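2-hydroxyhepta-2,4-diene-1, 7-dioateisomerase (Mycobacterium abscessus, PDB 3R6O) binds magnesium and, as a member of the fumarylacetoacetate hydrolase family, probably isomerises 2-hydroxyhepta-2,4-diene-1,7-dioate. Local coordinates at residues I159-V164 with A182-A187; W225-G230 with A309-M314; V163-P168 with D278-G283; T233-F238 with G260-V265; P103-A108 with I272-G277. All blocks are in the same frame, centred on the assembly; numbering follows the deposited sequence.

Contact 1: I159-V164 with A182-A187; sequences IEIAVV and AGYMLA. With MG (magnesium ion), chain B.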
# COMPACT_ATOMS: atom_id res chain seq x y z
N ILE A 159 -11.54 -6.47 -15.34
CA ILE A 159 -10.33 -6.94 -16.02
C ILE A 159 -9.42 -5.78 -16.38
O ILE A 159 -9.86 -4.78 -16.91
CB ILE A 159 -10.64 -7.82 -17.25
CG1 ILE A 159 -9.38 -8.56 -17.71
CG2 ILE A 159 -11.33 -7.01 -18.43
CD1 ILE A 159 -9.68 -9.57 -18.91
N GLU A 160 -8.15 -5.89 -16.04
CA GLU A 160 -7.19 -4.83 -16.33
C GLU A 160 -5.85 -5.42 -16.71
O GLU A 160 -5.51 -6.53 -16.31
CB GLU A 160 -7.05 -3.92 -15.09
CG GLU A 160 -8.38 -3.55 -14.46
CD GLU A 160 -8.39 -2.32 -13.60
OE1 GLU A 160 -7.41 -1.55 -13.52
OE2 GLU A 160 -9.44 -2.12 -12.97
N ILE A 161 -5.08 -4.65 -17.45
CA ILE A 161 -3.71 -4.96 -17.69
C ILE A 161 -2.86 -4.20 -16.62
O ILE A 161 -2.99 -2.96 -16.45
CB ILE A 161 -3.29 -4.60 -19.15
CG1 ILE A 161 -4.20 -5.25 -20.21
CG2 ILE A 161 -1.83 -5.02 -19.40
CD1 ILE A 161 -4.43 -6.77 -20.07
N ALA A 162 -2.01 -4.94 -15.93
CA ALA A 162 -1.07 -4.38 -14.95
C ALA A 162 0.31 -4.28 -15.53
O ALA A 162 0.77 -5.17 -16.27
CB ALA A 162 -1.01 -5.27 -13.67
N VAL A 163 1.01 -3.21 -15.17
CA VAL A 163 2.46 -3.17 -15.36
C VAL A 163 3.11 -3.33 -14.00
O VAL A 163 2.58 -2.88 -12.95
CB VAL A 163 3.01 -1.89 -16.03
CG1 VAL A 163 2.56 -1.84 -17.47
CG2 VAL A 163 2.58 -0.65 -15.30
N VAL A 164 4.26 -3.96 -14.06
CA VAL A 164 5.10 -4.17 -12.95
C VAL A 164 6.37 -3.33 -13.10
O VAL A 164 7.06 -3.41 -14.12
CB VAL A 164 5.49 -5.65 -12.86
CG1 VAL A 164 6.41 -5.84 -11.70
CG2 VAL A 164 4.25 -6.55 -12.71
N ALA A 182 9.31 -3.62 -15.80
CA ALA A 182 9.87 -4.94 -15.96
C ALA A 182 8.97 -5.77 -16.87
O ALA A 182 9.44 -6.63 -17.56
CB ALA A 182 10.03 -5.64 -14.61
N GLY A 183 7.65 -5.55 -16.83
CA GLY A 183 6.77 -6.29 -17.72
C GLY A 183 5.29 -6.10 -17.40
O GLY A 183 4.91 -5.10 -16.79
N TYR A 184 4.48 -7.07 -17.82
CA TYR A 184 3.04 -6.93 -17.80
C TYR A 184 2.37 -8.19 -17.26
O TYR A 184 2.87 -9.30 -17.44
CB TYR A 184 2.49 -6.72 -19.21
CG TYR A 184 3.13 -5.69 -20.11
CD1 TYR A 184 2.54 -4.44 -20.29
CD2 TYR A 184 4.24 -6.00 -20.86
CE1 TYR A 184 3.08 -3.51 -21.15
CE2 TYR A 184 4.79 -5.08 -21.74
CZ TYR A 184 4.21 -3.83 -21.89
OH TYR A 184 4.76 -2.94 -22.78
N MET A 185 1.21 -8.02 -16.62
CA MET A 185 0.43 -9.17 -16.10
C MET A 185 -1.05 -8.88 -16.30
O MET A 185 -1.48 -7.71 -16.24
CB MET A 185 0.55 -9.32 -14.59
CG MET A 185 1.90 -9.39 -14.04
SD MET A 185 1.72 -9.99 -12.38
CE MET A 185 1.25 -8.53 -11.47
N LEU A 186 -1.82 -9.95 -16.49
CA LEU A 186 -3.28 -9.83 -16.46
C LEU A 186 -3.66 -9.62 -15.00
O LEU A 186 -2.99 -10.12 -14.10
CB LEU A 186 -3.92 -11.10 -17.04
CG LEU A 186 -5.35 -11.07 -17.56
CD1 LEU A 186 -5.54 -9.92 -18.52
CD2 LEU A 186 -5.71 -12.46 -18.23
N ALA A 187 -4.71 -8.84 -14.75
CA ALA A 187 -5.14 -8.61 -13.39
C ALA A 187 -6.65 -8.39 -13.32
O ALA A 187 -7.30 -8.19 -14.35
CB ALA A 187 -4.38 -7.43 -12.75
MG MG B . -9.90 -0.32 -11.55

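Contact 2: W225-G230 with A309-M314; sequences WLFTTG and AKLGKM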
# COMPACT_ATOMS: atom_id res chain seq x y z
N TRP A 225 1.25 -15.04 -15.68
CA TRP A 225 2.67 -14.77 -15.79
C TRP A 225 3.02 -13.32 -15.97
O TRP A 225 2.19 -12.51 -16.37
CB TRP A 225 3.30 -15.65 -16.90
CG TRP A 225 2.70 -15.51 -18.28
CD1 TRP A 225 2.80 -14.44 -19.10
CD2 TRP A 225 1.94 -16.51 -19.00
NE1 TRP A 225 2.12 -14.67 -20.27
CE2 TRP A 225 1.60 -15.94 -20.25
CE3 TRP A 225 1.51 -17.81 -18.71
CZ2 TRP A 225 0.85 -16.62 -21.21
CZ3 TRP A 225 0.78 -18.49 -19.65
CH2 TRP A 225 0.45 -17.90 -20.90
N LEU A 226 4.25 -12.99 -15.60
CA LEU A 226 4.85 -11.72 -15.96
C LEU A 226 5.40 -11.82 -17.36
O LEU A 226 6.35 -12.55 -17.60
CB LEU A 226 5.95 -11.34 -14.99
CG LEU A 226 6.74 -10.07 -15.27
CD1 LEU A 226 5.86 -8.86 -15.09
CD2 LEU A 226 7.95 -9.96 -14.30
N PHE A 227 4.81 -11.07 -18.28
CA PHE A 227 5.27 -11.05 -19.67
C PHE A 227 6.29 -9.93 -19.73
O PHE A 227 5.92 -8.75 -19.58
CB PHE A 227 4.07 -10.80 -20.59
CG PHE A 227 4.40 -10.65 -22.04
CD1 PHE A 227 4.63 -11.76 -22.84
CD2 PHE A 227 4.45 -9.40 -22.63
CE1 PHE A 227 4.93 -11.63 -24.19
CE2 PHE A 227 4.73 -9.26 -23.99
CZ PHE A 227 4.97 -10.36 -24.76
N THR A 228 7.56 -10.27 -19.83
CA THR A 228 8.60 -9.24 -19.71
C THR A 228 8.75 -8.35 -20.94
O THR A 228 8.34 -8.69 -22.06
CB THR A 228 9.98 -9.83 -19.37
OG1 THR A 228 10.45 -10.56 -20.51
CG2 THR A 228 9.89 -10.72 -18.12
N THR A 229 9.33 -7.18 -20.70
CA THR A 229 9.55 -6.19 -21.76
C THR A 229 10.67 -6.59 -22.68
O THR A 229 10.70 -6.19 -23.86
CB THR A 229 9.79 -4.81 -21.15
OG1 THR A 229 10.81 -4.90 -20.14
CG2 THR A 229 8.54 -4.33 -20.47
N GLY A 230 11.60 -7.39 -22.18
CA GLY A 230 12.73 -7.82 -22.98
C GLY A 230 13.43 -6.64 -23.64
O GLY A 230 13.84 -5.70 -22.95
N ALA A 309 -4.05 -12.84 -25.30
CA ALA A 309 -3.22 -13.74 -26.09
C ALA A 309 -1.78 -13.83 -25.52
O ALA A 309 -1.18 -14.90 -25.51
CB ALA A 309 -3.20 -13.32 -27.57
N LYS A 310 -1.24 -12.71 -25.05
CA LYS A 310 0.16 -12.71 -24.61
C LYS A 310 0.31 -12.90 -23.12
O LYS A 310 1.40 -13.22 -22.65
CB LYS A 310 0.87 -11.43 -25.04
CG LYS A 310 1.16 -11.38 -26.53
CD LYS A 310 1.87 -10.08 -26.91
CE LYS A 310 0.92 -8.87 -26.96
NZ LYS A 310 1.51 -7.76 -27.81
N LEU A 311 -0.77 -12.73 -22.39
CA LEU A 311 -0.70 -12.71 -20.95
C LEU A 311 -1.37 -13.93 -20.30
O LEU A 311 -1.37 -14.05 -19.08
CB LEU A 311 -1.33 -11.43 -20.44
CG LEU A 311 -0.74 -10.13 -20.96
CD1 LEU A 311 -1.49 -9.00 -20.33
CD2 LEU A 311 0.79 -10.00 -20.67
N GLY A 312 -1.96 -14.82 -21.10
CA GLY A 312 -2.46 -16.09 -20.57
C GLY A 312 -3.90 -15.97 -20.08
O GLY A 312 -4.63 -15.10 -20.52
N LYS A 313 -4.32 -16.89 -19.23
CA LYS A 313 -5.73 -16.99 -18.86
C LYS A 313 -5.89 -17.18 -17.36
O LYS A 313 -5.04 -17.77 -16.69
CB LYS A 313 -6.42 -18.14 -19.63
N MET A 314 -7.00 -16.68 -16.85
CA MET A 314 -7.36 -16.87 -15.49
C MET A 314 -8.65 -17.66 -15.47
O MET A 314 -9.48 -17.55 -16.38
CB MET A 314 -7.64 -15.52 -14.81
CG MET A 314 -6.47 -14.61 -14.66
SD MET A 314 -7.06 -13.14 -13.74
CE MET A 314 -5.50 -12.42 -13.29
O HOH W 1 -0.58 -12.54 -16.89

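Contact 3: V163-P168 with D278-G283; sequences VVIGKP and DIILTG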
# COMPACT_ATOMS: atom_id res chain seq x y z
N VAL A 163 1.01 -3.21 -15.17
CA VAL A 163 2.46 -3.17 -15.36
C VAL A 163 3.11 -3.33 -14.00
O VAL A 163 2.58 -2.88 -12.95
CB VAL A 163 3.01 -1.89 -16.03
CG1 VAL A 163 2.56 -1.84 -17.47
CG2 VAL A 163 2.58 -0.65 -15.30
N VAL A 164 4.26 -3.96 -14.06
CA VAL A 164 5.10 -4.17 -12.95
C VAL A 164 6.37 -3.33 -13.10
O VAL A 164 7.06 -3.41 -14.12
CB VAL A 164 5.49 -5.65 -12.86
CG1 VAL A 164 6.41 -5.84 -11.70
CG2 VAL A 164 4.25 -6.55 -12.71
N ILE A 165 6.73 -2.62 -12.04
CA ILE A 165 7.84 -1.69 -12.08
C ILE A 165 9.14 -2.46 -11.87
O ILE A 165 9.22 -3.36 -11.02
CB ILE A 165 7.70 -0.62 -10.97
CG1 ILE A 165 6.41 0.19 -11.13
CG2 ILE A 165 8.86 0.31 -10.91
CD1 ILE A 165 6.27 0.93 -12.47
N GLY A 166 10.14 -2.12 -12.65
CA GLY A 166 11.43 -2.83 -12.62
C GLY A 166 12.60 -2.01 -12.13
O GLY A 166 13.58 -2.58 -11.68
N LYS A 167 12.50 -0.69 -12.22
CA LYS A 167 13.50 0.21 -11.70
C LYS A 167 12.78 1.31 -10.99
O LYS A 167 11.81 1.82 -11.53
CB LYS A 167 14.33 0.90 -12.80
CG LYS A 167 15.22 0.00 -13.62
CD LYS A 167 16.36 -0.61 -12.82
CE LYS A 167 17.27 0.39 -12.14
NZ LYS A 167 18.38 -0.34 -11.44
N PRO A 168 13.29 1.71 -9.82
CA PRO A 168 12.64 2.76 -9.04
C PRO A 168 12.63 4.10 -9.75
O PRO A 168 13.51 4.40 -10.56
CB PRO A 168 13.47 2.84 -7.77
CG PRO A 168 14.84 2.33 -8.16
CD PRO A 168 14.62 1.34 -9.28
N ASP A 278 6.57 -2.96 -7.52
CA ASP A 278 5.28 -2.28 -7.46
C ASP A 278 4.47 -2.66 -8.70
O ASP A 278 5.03 -2.96 -9.77
CB ASP A 278 5.42 -0.77 -7.40
CG ASP A 278 5.91 -0.25 -6.06
OD1 ASP A 278 6.01 -0.99 -5.06
OD2 ASP A 278 6.19 0.95 -6.02
N ILE A 279 3.16 -2.71 -8.52
CA ILE A 279 2.21 -3.07 -9.58
C ILE A 279 1.26 -1.92 -9.82
O ILE A 279 0.74 -1.34 -8.84
CB ILE A 279 1.35 -4.28 -9.15
CG1 ILE A 279 2.24 -5.53 -9.02
CG2 ILE A 279 0.19 -4.58 -10.13
CD1 ILE A 279 1.45 -6.69 -8.47
N ILE A 280 1.03 -1.58 -11.09
CA ILE A 280 -0.03 -0.63 -11.47
C ILE A 280 -1.08 -1.32 -12.37
O ILE A 280 -0.73 -1.79 -13.45
CB ILE A 280 0.53 0.64 -12.18
CG1 ILE A 280 1.63 1.34 -11.33
CG2 ILE A 280 -0.58 1.66 -12.40
CD1 ILE A 280 2.46 2.40 -12.17
N LEU A 281 -2.33 -1.38 -11.91
CA LEU A 281 -3.45 -1.80 -12.74
C LEU A 281 -3.92 -0.58 -13.55
O LEU A 281 -4.22 0.48 -12.98
CB LEU A 281 -4.62 -2.35 -11.90
CG LEU A 281 -4.54 -3.80 -11.44
CD1 LEU A 281 -3.37 -3.95 -10.59
CD2 LEU A 281 -5.89 -4.17 -10.67
N THR A 282 -3.97 -0.74 -14.86
CA THR A 282 -4.08 0.42 -15.74
C THR A 282 -5.50 0.78 -16.16
O THR A 282 -5.66 1.62 -17.02
CB THR A 282 -3.19 0.30 -16.97
OG1 THR A 282 -3.57 -0.85 -17.76
CG2 THR A 282 -1.71 0.21 -16.53
N GLY A 283 -6.51 0.16 -15.54
CA GLY A 283 -7.89 0.49 -15.87
C GLY A 283 -8.67 -0.66 -16.50
O GLY A 283 -8.09 -1.56 -17.03

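Contact 4: T233-F238 with G260-V265; sequences TTFETF and GFAEVV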
# COMPACT_ATOMS: atom_id res chain seq x y z
N THR A 233 11.43 -1.23 -27.18
CA THR A 233 11.74 0.20 -26.95
C THR A 233 10.49 1.04 -26.68
O THR A 233 10.59 2.22 -26.30
CB THR A 233 12.51 0.79 -28.14
OG1 THR A 233 11.76 0.62 -29.35
CG2 THR A 233 13.86 0.11 -28.25
N THR A 234 9.32 0.42 -26.85
CA THR A 234 8.06 1.06 -26.55
C THR A 234 7.17 0.06 -25.83
O THR A 234 7.52 -1.12 -25.67
CB THR A 234 7.34 1.51 -27.82
OG1 THR A 234 7.18 0.38 -28.68
CG2 THR A 234 8.11 2.62 -28.53
N PHE A 235 6.01 0.52 -25.39
CA PHE A 235 5.04 -0.38 -24.77
C PHE A 235 4.31 -1.18 -25.84
O PHE A 235 4.23 -0.76 -27.00
CB PHE A 235 4.05 0.40 -23.89
CG PHE A 235 4.67 0.89 -22.62
CD1 PHE A 235 4.72 0.07 -21.50
CD2 PHE A 235 5.28 2.13 -22.57
CE1 PHE A 235 5.37 0.50 -20.37
CE2 PHE A 235 5.90 2.56 -21.45
CZ PHE A 235 5.93 1.75 -20.33
N GLU A 236 3.84 -2.35 -25.45
CA GLU A 236 3.11 -3.22 -26.34
C GLU A 236 1.62 -2.95 -26.21
O GLU A 236 1.17 -2.19 -25.35
CB GLU A 236 3.39 -4.70 -26.04
CG GLU A 236 4.87 -5.09 -26.20
CD GLU A 236 5.08 -6.55 -26.53
OE1 GLU A 236 4.11 -7.23 -26.93
OE2 GLU A 236 6.23 -7.01 -26.45
N THR A 237 0.89 -3.52 -27.14
CA THR A 237 -0.56 -3.44 -27.20
C THR A 237 -1.13 -4.81 -26.83
O THR A 237 -0.56 -5.86 -27.18
CB THR A 237 -0.93 -2.99 -28.60
OG1 THR A 237 -0.48 -1.62 -28.74
CG2 THR A 237 -2.43 -3.08 -28.88
N PHE A 238 -2.24 -4.80 -26.07
CA PHE A 238 -2.93 -6.03 -25.69
C PHE A 238 -4.42 -5.96 -25.97
O PHE A 238 -5.03 -4.89 -25.90
CB PHE A 238 -2.74 -6.32 -24.22
CG PHE A 238 -1.32 -6.34 -23.83
CD1 PHE A 238 -0.60 -7.51 -23.81
CD2 PHE A 238 -0.68 -5.15 -23.54
CE1 PHE A 238 0.73 -7.50 -23.50
CE2 PHE A 238 0.63 -5.14 -23.20
CZ PHE A 238 1.34 -6.31 -23.18
N GLY A 260 -2.34 6.15 -22.04
CA GLY A 260 -1.53 4.97 -22.40
C GLY A 260 -0.53 4.57 -21.33
O GLY A 260 -0.28 5.34 -20.37
N PHE A 261 0.04 3.38 -21.49
CA PHE A 261 1.03 2.84 -20.51
C PHE A 261 2.10 3.85 -20.05
O PHE A 261 2.36 4.01 -18.84
CB PHE A 261 1.74 1.59 -21.04
CG PHE A 261 0.87 0.37 -21.09
CD1 PHE A 261 0.38 -0.22 -19.90
CD2 PHE A 261 0.54 -0.22 -22.30
CE1 PHE A 261 -0.43 -1.36 -19.96
CE2 PHE A 261 -0.25 -1.35 -22.37
CZ PHE A 261 -0.74 -1.93 -21.19
N ALA A 262 2.71 4.54 -21.00
CA ALA A 262 3.76 5.49 -20.67
C ALA A 262 3.21 6.65 -19.84
O ALA A 262 3.78 7.04 -18.83
CB ALA A 262 4.50 5.97 -21.97
N GLU A 263 2.05 7.16 -20.23
CA GLU A 263 1.41 8.27 -19.53
C GLU A 263 0.88 7.88 -18.15
O GLU A 263 0.85 8.71 -17.25
CB GLU A 263 0.25 8.80 -20.36
CG GLU A 263 0.63 9.46 -21.63
CD GLU A 263 -0.61 9.77 -22.48
OE1 GLU A 263 -1.23 8.82 -23.08
OE2 GLU A 263 -0.96 10.97 -22.55
N VAL A 264 0.44 6.63 -18.02
CA VAL A 264 0.11 6.02 -16.71
C VAL A 264 1.30 6.09 -15.75
O VAL A 264 1.19 6.65 -14.66
CB VAL A 264 -0.42 4.59 -16.88
CG1 VAL A 264 -0.51 3.83 -15.53
CG2 VAL A 264 -1.84 4.61 -17.51
N VAL A 265 2.46 5.62 -16.21
CA VAL A 265 3.66 5.63 -15.38
C VAL A 265 4.07 7.07 -15.00
O VAL A 265 4.42 7.34 -13.84
CB VAL A 265 4.81 4.90 -16.06
CG1 VAL A 265 6.12 5.11 -15.29
CG2 VAL A 265 4.48 3.40 -16.19

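Contact 5: P103-A108 with I272-G277; sequences PGQVIA and IALRAG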
# COMPACT_ATOMS: atom_id res chain seq x y z
N PRO A 103 4.17 -7.37 -3.76
CA PRO A 103 4.52 -6.05 -4.28
C PRO A 103 4.51 -5.05 -3.14
O PRO A 103 3.69 -5.18 -2.19
CB PRO A 103 3.37 -5.74 -5.26
CG PRO A 103 2.21 -6.44 -4.70
CD PRO A 103 2.77 -7.71 -4.03
N GLY A 104 5.37 -4.04 -3.22
CA GLY A 104 5.43 -3.01 -2.17
C GLY A 104 4.15 -2.19 -2.07
O GLY A 104 3.75 -1.78 -0.98
N GLN A 105 3.53 -1.92 -3.22
CA GLN A 105 2.25 -1.26 -3.26
C GLN A 105 1.54 -1.63 -4.53
O GLN A 105 2.19 -1.97 -5.54
CB GLN A 105 2.37 0.27 -3.16
CG GLN A 105 3.05 0.95 -4.34
CD GLN A 105 3.47 2.38 -4.07
OE1 GLN A 105 2.75 3.14 -3.38
NE2 GLN A 105 4.64 2.77 -4.63
N VAL A 106 0.21 -1.57 -4.47
CA VAL A 106 -0.61 -1.87 -5.63
C VAL A 106 -1.52 -0.70 -5.94
O VAL A 106 -2.41 -0.35 -5.15
CB VAL A 106 -1.44 -3.13 -5.40
CG1 VAL A 106 -2.27 -3.48 -6.68
CG2 VAL A 106 -0.47 -4.28 -4.95
N ILE A 107 -1.21 -0.05 -7.05
CA ILE A 107 -1.94 1.11 -7.53
C ILE A 107 -2.94 0.64 -8.57
O ILE A 107 -2.62 -0.22 -9.40
CB ILE A 107 -1.00 2.13 -8.19
CG1 ILE A 107 0.13 2.54 -7.25
CG2 ILE A 107 -1.82 3.39 -8.69
CD1 ILE A 107 -0.30 2.92 -5.92
N ALA A 108 -4.15 1.16 -8.52
CA ALA A 108 -5.18 0.86 -9.54
C ALA A 108 -5.78 2.16 -10.07
O ALA A 108 -6.11 3.09 -9.27
CB ALA A 108 -6.34 -0.03 -8.94
N ILE A 272 3.51 9.74 -6.68
CA ILE A 272 3.91 8.55 -5.90
C ILE A 272 5.25 7.97 -6.38
O ILE A 272 5.42 7.63 -7.53
CB ILE A 272 2.82 7.43 -5.97
CG1 ILE A 272 1.51 7.95 -5.35
CG2 ILE A 272 3.29 6.19 -5.24
CD1 ILE A 272 0.28 7.04 -5.62
N ALA A 273 6.22 7.88 -5.46
CA ALA A 273 7.50 7.29 -5.75
C ALA A 273 7.36 5.77 -5.86
O ALA A 273 6.72 5.13 -5.02
CB ALA A 273 8.52 7.70 -4.66
N LEU A 274 7.89 5.20 -6.94
CA LEU A 274 7.72 3.79 -7.24
C LEU A 274 9.02 3.00 -7.01
O LEU A 274 10.10 3.50 -7.26
CB LEU A 274 7.28 3.64 -8.69
CG LEU A 274 5.96 4.28 -9.10
CD1 LEU A 274 5.73 4.15 -10.64
CD2 LEU A 274 4.82 3.66 -8.30
N ARG A 275 8.87 1.75 -6.55
CA ARG A 275 9.98 0.82 -6.39
C ARG A 275 9.76 -0.42 -7.25
O ARG A 275 8.62 -0.77 -7.60
CB ARG A 275 10.05 0.37 -4.93
CG ARG A 275 10.27 1.54 -3.96
CD ARG A 275 10.34 1.11 -2.54
NE ARG A 275 10.60 2.27 -1.67
CZ ARG A 275 10.27 2.37 -0.37
NH1 ARG A 275 9.67 1.37 0.28
NH2 ARG A 275 10.53 3.50 0.28
N ALA A 276 10.86 -1.08 -7.57
CA ALA A 276 10.82 -2.41 -8.17
C ALA A 276 9.89 -3.31 -7.37
O ALA A 276 9.94 -3.37 -6.12
CB ALA A 276 12.24 -3.03 -8.25
N GLY A 277 9.02 -3.96 -8.13
CA GLY A 277 8.04 -4.89 -7.60
C GLY A 277 6.68 -4.29 -7.41
O GLY A 277 5.73 -5.03 -7.21
O HOH W 2 7.65 -2.95 -4.55

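Contact 1: I159-V164 with A182-A187
Strands 159-164 and 182-187 run antiparallel, their axes approaching to 4.6 Å with an angle of 152° between chain directions. Glu160, Ala162 and Val164 form the hydrogen-bonded pairs, with Ala187, Met185 and Gly183. In the central pair Ala162 N reaches Met185 O at 2.8 Å, and Met185 N returns to Ala162 O at 2.9 Å. The regular alternation breaks at one end: Val164 N bonds Gly183 O, while Val164 O receives Ala182 N at 2.8 Å. Ala182 and Gly183 therefore both face Val164, a classic beta bulge in the long mixed sheet of this fumarylacetoacetate hydrolase-type fold.

Ile161, Val163, Tyr184 and Leu186 project from one face. Here Ile161 CD1 meets Leu186 CD1 at 3.7 Å, and Val163 CG1 lies alongside the Tyr184 ring, 3.8 Å from CD1, both side chains pointing the same way. On the other face the Met185 chain bends at its last torsion (chi3 -81°), which brings CE to 3.8 Å from Val164 CG2, while the methyls of Ala162 and Ala187 adjoin. Glu160 also starts from this face, but its extended chain leads away from the partner strand. OE2 binds the magnesium ion at 2.3 Å, and OE1 accepts a hydrogen bond from Gly283 N, so both carboxylate oxygens are held. Asp189, further along the second strand, ligates the same metal.

Contact 2: W225-G230 with A309-M314
The carbonyl oxygen of Lys310 receives the indole N-H of Trp225, with NE1 2.9 Å from O and an angle of 160° at the hydrogen. This bond joins two sheets: strand 226-228 belongs to the nine-stranded mixed sheet, whereas residues 309-311 form the turn of the beta hairpin between strands 303-308 and 312-320 of the five-stranded one. The acceptor lies almost in the indole plane, so Lys310 O meets the N-H at the ring edge and nearly head-on.

Trp225 CG sits between its backbone N and carbonyl carbon (chi1 57°), and this turns the ring back toward the hairpin. Leu311 O then stands over one indole face, offset toward the rim. The benzo end runs up against Gly312, whose CA is 3.4 Å from Trp225 CH2; the positive phi of this glycine (88°) marks where the hairpin turn gives way to strand 312-320. A water adds a second polar link, donating to Trp225 O at 2.8 Å and to Leu311 O at the same length.

Phe227 supplies the apolar part. Lys310 CB lies over its ring face, 4.2 Å from the centroid, in a CH-pi contact, and Lys310 CD touches the rim at CZ. Beyond CD the lysine leads away, and its NZ forms a salt bridge with Glu236. Leu311 approaches Phe227 at about a right angle to it, and its CD2 packs against Phe227 CB at 3.4 Å.

Contact 3: V163-P168 with D278-G283
Val163 and Ile280 make the close end of this antiparallel pairing, whose strand axes come within 4.9 Å. Ile280 N donates to Val163 O at 2.7 Å in a nearly straight bond (173°), and Val163 N answers to Ile280 O at 2.8 Å. Their side chains lie side by side and point the same way, Val163 CG2 resting 3.9 Å from Ile280 CB. CG2 occupies the position between backbone N and carbonyl carbon, the branch of the valine turned to this strand.

The next pair, Val164 with Ile279, is non-hydrogen-bonded and looser through its side chains: Val164 CG2 stays 4.3 Å from Ile279 CG1. Ile165 N then closes the set with a bond to Asp278 O at 2.9 Å. Ile165 also spans back along the strand, its CD1 meeting Ile280 CD1 at 4.1 Å, while its CG1 adjoins Asp278 CB. The Asp278 carboxylate is engaged elsewhere: OD2 accepts from Arg275 N and has a further partner outside the two segments.

After Ile165 the two chains separate. Gly166 leads into a loop in which Lys167 and Pro168 are exposed to solvent and make no contact with 278-283, in contrast to the buried residues 163-165. At the other end, Thr282 OG1 bonds Ile161 O, where the chain leads toward the metal-binding Glu160. Strand 279-281 runs antiparallel to 155-165 but parallel to 106-110 on its other side, which helps make this a mixed sheet, the large one of this fumarylacetoacetate hydrolase-family fold.

Contact 4: T233-F238 with G260-V265
Phe261, the first residue of helix 261-269, meets Phe235 with its CB, which lies over one face of that ring. CB stands 3.6 Å from the Phe235 centroid and 23° off the ring normal, the geometry of a CH-pi contact. Next along the side chain, Phe261 CG is 3.9 Å from Phe235 CD1. The two ring planes are inclined by only 24°, but with centroids 5.7 Å apart they are slid so far that they barely overlap; one face of Phe235 is taken by Phe261 CB rather than by the partner ring. Phe261 CD2 lies near both Phe235 CB (3.9 Å) and Glu236 O. CE2 comes to 3.4 Å from Glu236 O. At the tip, CZ is 4.0 Å from Phe238 CD2, and CE2 reaches the edge of the Phe238 ring near its plane, the two side chains crossing at about a right angle.

Ala262 CB lies past the rim of the Phe235 ring, on the same side as Phe261 CB and 3.7 Å from Phe235 CE2. Gly260, at the N-cap position, donates its N to Glu263 OE1, a bond inside the first turn of the helix.

Phe261 also meets Tyr184 edge-to-face, and the Tyr184 hydroxyl bonds Glu236 N. The loop 233-238, between strands 226-228 and 239-244, is thereby packed against the start of helix 261-269, with Phe261 also packing on strands 155-165 and 181-192 through Ile161, Val163 and Tyr184.

Contact 5: P103-A108 with I272-G277
The flat carboxamide of Gln105 meets Ala273 at one edge: Ala273 O lies in the amide plane, 3.2 Å from NE2. The hydrogen bond is bent, with 142° at the hydrogen, and is rather long. Ile272 CG2 sits beyond the amide's outer end, displaced to one side of the plane and 3.6 Å from OE1. Leu274 CD2 rises on that same side, nearer the nitrogen, 3.8 Å from NE2. Gln105 CG is held between backbone N and carbonyl carbon (chi1 66°), and from there the extended chain carries the amide across to the loop 272-277.

Further along strand 106-110, Ile107 and Ile272 reach toward each other tip to tip, with CD1 to CD1 at 4.2 Å. At the opposite end of the segment the contact passes through backbone and water. A water accepts from Gly104 N at 2.9 Å and donates to Ala276 O at 2.8 Å. Gly277, with a positive phi of 98°, directs its O against Pro103 CB at 3.1 Å; this buried oxygen has no hydrogen-bond partner in the model.

The amide is used beyond the two segments as well. NE2 also donates to Asp278 OD2, and OE1 is hydrogen-bonded to Ser135 OG of the second subunit, while Ala273 O additionally bonds Thr137 OG1 of that subunit. The junction of loop and strand is thus part of the dimer interface. With NE2 engaged within the chain and OE1 across it, the amide's rotation is fixed and its N and O ends are told apart.

How the contacts relate
From the N terminus, segment 103-108 opens the longest loop, closed by contact 5 at 272-277; contacts 1 and 4 nest inside it. Contact 1 closes a short excursion between 159-164 and 182-187, and contact 3 leaves from the same first strand but closes only at 278-283, so it crosses contact 5. Contact 2 begins at 225-230 and crosses contacts 3 and 5. Contact 4 closes the short loop from 233-238 to 260-265 and nests inside contacts 2, 3 and 5. Contacts 1, 2, 3 and 5 all reach the nine-stranded sheet, through neighbouring strands 226-228, 181-192, 155-165, 279-281 and 106-110. Contact 2 adds the second sheet's hairpin, and contact 4 helix 261-269 and the loop before strand 239-244.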